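Local coordinates for protein glycerol dehydratase (Clostridium butyricum, PDB 1R9D) that probably dehydrates glycerol by radical chemistry without vitamin B12, as a member of the pyruvate formate-lyase-like glycyl radical enzymes, at residues Glu117-Lys120 / Asp121-Glu124; Ala246-Cys249 / Ser250-Gly254. All blocks are in the same frame, centred on the assembly; numbering follows the deposited sequence.

Contact 1 of 2, residues Glu117-Lys120 / Asp121-Glu124; sequences EKLK and DVFE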
loop_
_atom_site.group_PDB
_atom_site.type_symbol
_atom_site.label_atom_id
_atom_site.label_comp_id
_atom_site.label_asym_id
_atom_site.label_seq_id
_atom_site.Cartn_x
_atom_site.Cartn_y
_atom_site.Cartn_z
ATOM N N GLU A 117 -9.228 -12.466 30.227
ATOM C CA GLU A 117 -7.895 -12.077 30.660
ATOM C C GLU A 117 -6.891 -12.107 29.513
ATOM O O GLU A 117 -6.145 -11.151 29.310
ATOM C CB GLU A 117 -7.430 -13.007 31.785
ATOM C CG GLU A 117 -6.075 -12.653 32.374
ATOM C CD GLU A 117 -6.004 -11.217 32.859
ATOM O OE1 GLU A 117 -6.930 -10.781 33.578
ATOM O OE2 GLU A 117 -5.015 -10.526 32.526
ATOM N N LYS A 118 -6.877 -13.205 28.763
ATOM C CA LYS A 118 -5.947 -13.347 27.652
ATOM C C LYS A 118 -6.206 -12.376 26.508
ATOM O O LYS A 118 -5.283 -12.027 25.769
ATOM C CB LYS A 118 -5.961 -14.783 27.127
ATOM C CG LYS A 118 -5.351 -15.787 28.099
ATOM C CD LYS A 118 -5.282 -17.181 27.506
ATOM C CE LYS A 118 -4.608 -18.146 28.475
ATOM N NZ LYS A 118 -4.476 -19.519 27.910
ATOM N N LEU A 119 -7.450 -11.931 26.359
ATOM C CA LEU A 119 -7.772 -10.991 25.292
ATOM C C LEU A 119 -7.233 -9.590 25.568
ATOM O O LEU A 119 -7.106 -8.783 24.652
ATOM C CB LEU A 119 -9.286 -10.924 25.070
ATOM C CG LEU A 119 -9.926 -12.162 24.445
ATOM C CD1 LEU A 119 -11.434 -11.972 24.377
ATOM C CD2 LEU A 119 -9.353 -12.388 23.048
ATOM N N LYS A 120 -6.912 -9.294 26.825
ATOM C CA LYS A 120 -6.394 -7.972 27.165
ATOM C C LYS A 120 -5.221 -7.570 26.273
ATOM O O LYS A 120 -5.202 -6.469 25.723
ATOM C CB LYS A 120 -5.963 -7.923 28.633
ATOM C CG LYS A 120 -7.116 -7.984 29.618
ATOM C CD LYS A 120 -6.612 -8.004 31.055
ATOM C CE LYS A 120 -7.770 -8.048 32.044
ATOM N NZ LYS A 120 -7.300 -8.105 33.458
ATOM N N ASP A 121 -4.245 -8.463 26.128
ATOM C CA ASP A 121 -3.082 -8.172 25.294
ATOM C C ASP A 121 -3.474 -8.018 23.823
ATOM O O ASP A 121 -2.855 -7.253 23.082
ATOM C CB ASP A 121 -2.040 -9.283 25.417
ATOM C CG ASP A 121 -0.768 -8.965 24.655
ATOM O OD1 ASP A 121 -0.072 -8.001 25.040
ATOM O OD2 ASP A 121 -0.464 -9.668 23.670
ATOM N N VAL A 122 -4.494 -8.761 23.405
ATOM C CA VAL A 122 -4.960 -8.698 22.025
ATOM C C VAL A 122 -5.477 -7.291 21.728
ATOM O O VAL A 122 -5.085 -6.676 20.739
ATOM C CB VAL A 122 -6.086 -9.729 21.772
ATOM C CG1 VAL A 122 -6.591 -9.612 20.339
ATOM C CG2 VAL A 122 -5.565 -11.134 22.028
ATOM N N PHE A 123 -6.350 -6.785 22.597
ATOM C CA PHE A 123 -6.906 -5.445 22.436
ATOM C C PHE A 123 -5.786 -4.410 22.408
ATOM O O PHE A 123 -5.838 -3.444 21.648
ATOM C CB PHE A 123 -7.858 -5.113 23.592
ATOM C CG PHE A 123 -9.042 -6.036 23.697
ATOM C CD1 PHE A 123 -9.482 -6.478 24.941
ATOM C CD2 PHE A 123 -9.726 -6.454 22.559
ATOM C CE1 PHE A 123 -10.584 -7.324 25.054
ATOM C CE2 PHE A 123 -10.832 -7.300 22.659
ATOM C CZ PHE A 123 -11.262 -7.736 23.909
ATOM N N GLU A 124 -4.772 -4.617 23.245
ATOM C CA GLU A 124 -3.650 -3.688 23.313
ATOM C C GLU A 124 -2.822 -3.667 22.031
ATOM O O GLU A 124 -2.498 -2.600 21.515
ATOM C CB GLU A 124 -2.746 -4.036 24.498
ATOM C CG GLU A 124 -1.635 -3.031 24.741
ATOM C CD GLU A 124 -0.727 -3.436 25.890
ATOM O OE1 GLU A 124 -1.248 -3.708 26.996
ATOM O OE2 GLU A 124 0.507 -3.479 25.689
HETATM O O HOH W 1 -3.657 -10.477 28.185
#
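Phe123 lies back along helix 113-125 over the preceding turn, where one face of its ring meets the carbonyl oxygen of Leu119. The oxygen stands 3.3 Å above the ring plane, displaced toward the rim on the CD1 side. CG beside the backbone N (chi1 -61°) turns the ring this way and brings CE1 within 3.8 Å of Leu119 CB. Leu119 and Val122 point the same way side by side, their CD2 and CG2 methyls 4.1 Å apart. Helix 30-40 packs against this apolar side through Ala32, Ile33 and Thr36, while Asn91 and Leu98 from loops touch the ring.

The backbone bonding shows a water-inserted turn. Lys120 N bonds to Glu117 O three residues back, and the water accepts from Asp121 N at 2.9 Å while donating to Glu117 O at 2.8 Å; a weak, longer bond runs from it to Lys118 O. Asp121 N and Glu117 O, the pair a regular turn would join, stand 4.6 Å apart across the water; Val122 N makes only a bent, weak bond to Leu119 O, at an N-H...O angle of 116°. Regular alpha-helical bonding holds the next turn. Phe123 N reaches Leu119 O almost straight, at 3.0 Å and 167°, and Glu124 N binds Lys120 O.

Charged groups occupy the outer side. Lys120, extended beyond CG, runs back to Glu117, where NZ meets OE1 on its syn side at 2.7 Å in a salt bridge. Asp121 sends its carboxylate to Lys40, tying this helix to helix 30-40.

The chemistry is that of an amphipathic surface helix: leucine, valine and phenylalanine attach it to its neighbours, the salt bridge spans one turn on the exposed side, and a water stands in for the direct bond between Asp121 N and Glu117 O.

Contact 2 of 2, residues Ala246-Cys249 / Ser250-Gly254; sequences AKIC and SKVSG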
loop_
_atom_site.group_PDB
_atom_site.type_symbol
_atom_site.label_atom_id
_atom_site.label_comp_id
_atom_site.label_asym_id
_atom_site.label_seq_id
_atom_site.Cartn_x
_atom_site.Cartn_y
_atom_site.Cartn_z
ATOM N N ALA A 246 -8.197 -41.495 9.484
ATOM C CA ALA A 246 -6.772 -41.198 9.461
ATOM C C ALA A 246 -6.219 -41.433 8.061
ATOM O O ALA A 246 -5.376 -40.673 7.582
ATOM C CB ALA A 246 -6.037 -42.070 10.469
ATOM N N LYS A 247 -6.703 -42.484 7.407
ATOM C CA LYS A 247 -6.255 -42.828 6.061
ATOM C C LYS A 247 -6.679 -41.785 5.031
ATOM O O LYS A 247 -5.880 -41.357 4.195
ATOM C CB LYS A 247 -6.810 -44.191 5.644
ATOM C CG LYS A 247 -6.442 -44.584 4.223
ATOM C CD LYS A 247 -7.012 -45.939 3.835
ATOM C CE LYS A 247 -6.600 -46.310 2.417
ATOM N NZ LYS A 247 -7.057 -47.678 2.039
ATOM N N ILE A 248 -7.943 -41.386 5.092
ATOM C CA ILE A 248 -8.468 -40.400 4.156
ATOM C C ILE A 248 -7.809 -39.038 4.332
ATOM O O ILE A 248 -7.437 -38.397 3.350
ATOM C CB ILE A 248 -10.000 -40.268 4.305
ATOM C CG1 ILE A 248 -10.662 -41.569 3.851
ATOM C CG2 ILE A 248 -10.514 -39.103 3.473
ATOM C CD1 ILE A 248 -12.152 -41.586 4.012
ATOM N N CYS A 249 -7.659 -38.599 5.577
ATOM C CA CYS A 249 -7.031 -37.309 5.843
ATOM C C CYS A 249 -5.587 -37.294 5.343
ATOM O O CYS A 249 -5.115 -36.285 4.816
ATOM C CB CYS A 249 -7.068 -36.988 7.341
ATOM S SG CYS A 249 -8.704 -36.547 7.985
ATOM N N SER A 250 -4.886 -38.412 5.500
ATOM C CA SER A 250 -3.502 -38.492 5.047
ATOM C C SER A 250 -3.391 -38.312 3.539
ATOM O O SER A 250 -2.444 -37.693 3.053
ATOM C CB SER A 250 -2.879 -39.832 5.450
ATOM O OG SER A 250 -2.615 -39.858 6.841
ATOM N N LYS A 251 -4.351 -38.850 2.798
ATOM C CA LYS A 251 -4.326 -38.723 1.348
ATOM C C LYS A 251 -4.729 -37.329 0.861
ATOM O O LYS A 251 -3.984 -36.689 0.117
ATOM C CB LYS A 251 -5.244 -39.750 0.690
ATOM C CG LYS A 251 -5.289 -39.571 -0.814
ATOM C CD LYS A 251 -6.329 -40.434 -1.487
ATOM C CE LYS A 251 -6.372 -40.119 -2.977
ATOM N NZ LYS A 251 -7.339 -40.979 -3.710
ATOM N N VAL A 252 -5.903 -36.860 1.276
ATOM C CA VAL A 252 -6.374 -35.547 0.836
ATOM C C VAL A 252 -5.656 -34.379 1.500
ATOM O O VAL A 252 -6.032 -33.222 1.305
ATOM C CB VAL A 252 -7.900 -35.383 1.053
ATOM C CG1 VAL A 252 -8.638 -36.507 0.350
ATOM C CG2 VAL A 252 -8.232 -35.356 2.541
ATOM N N SER A 253 -4.625 -34.670 2.289
ATOM C CA SER A 253 -3.878 -33.604 2.937
ATOM C C SER A 253 -3.288 -32.719 1.842
ATOM O O SER A 253 -3.237 -31.497 1.983
ATOM C CB SER A 253 -2.763 -34.180 3.822
ATOM O OG SER A 253 -1.964 -35.111 3.113
ATOM N N GLY A 254 -2.870 -33.339 0.742
ATOM C CA GLY A 254 -2.300 -32.585 -0.360
ATOM C C GLY A 254 -2.797 -33.022 -1.725
ATOM O O GLY A 254 -2.802 -32.237 -2.672
#
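Ser250 bonds twice to Ala246 O, through its backbone N at 3.1 Å and its hydroxyl OG at 3.0 Å, the familiar side-chain-to-backbone bond of a helical serine, here in the C-terminal part of helix 236-252. The two donors approach from opposite faces of the carbonyl plane. With OG beside the backbone N (chi1 -73°) the hydroxyl faces back along the helix, and its bond to Ala246 O holds it in that rotation. One turn later Ser253 OG donates to Ser250 O at 2.6 Å, coming from above the carbonyl plane.

Along the backbone, Val252 N meets Ile248 O almost straight (172°), while Lys251 N divides itself between Lys247 O and a weak, bent bond to Ile248 O. The Lys251 chain is extended beyond CG, and its NZ forms a salt bridge with Glu262 of helix 260-277.

Packing is directed mostly outward. Ile248 lies against Tyr261 and Gln265, and Cys249 against Phe269, all on helix 260-277; Ala246 and Ser250 rest on helix 197-230 at Ala226 and Ala223. The helix thus packs against two others, on different sides of its surface. Along its own surface Ile248 CG2 and Val252 CG1 touch only loosely, at 4.5 Å. Closer is the other branch of Val252: its CG2 methyl sits 3.2 Å from Ile248 O.

In the fold
Both contacts lie within single helices toward the periphery, about 30 Å from the centre of the chain, their centres about 36 Å apart and their nearest atoms about 27 Å, so they are separate. Contact 1 is only partly buried: helix 113-125 presents one apolar side to helix 30-40 and a charged side outward, and a water enters its backbone. Contact 2 is the more buried, with helix 236-252 packed against helices 197-230 and 260-277, and serine hydroxyls capture backbone oxygens there. Each reaches a different neighbour by a salt bridge, through an aspartate in contact 1 and a lysine in contact 2. Charge pairing within the segments belongs to contact 1.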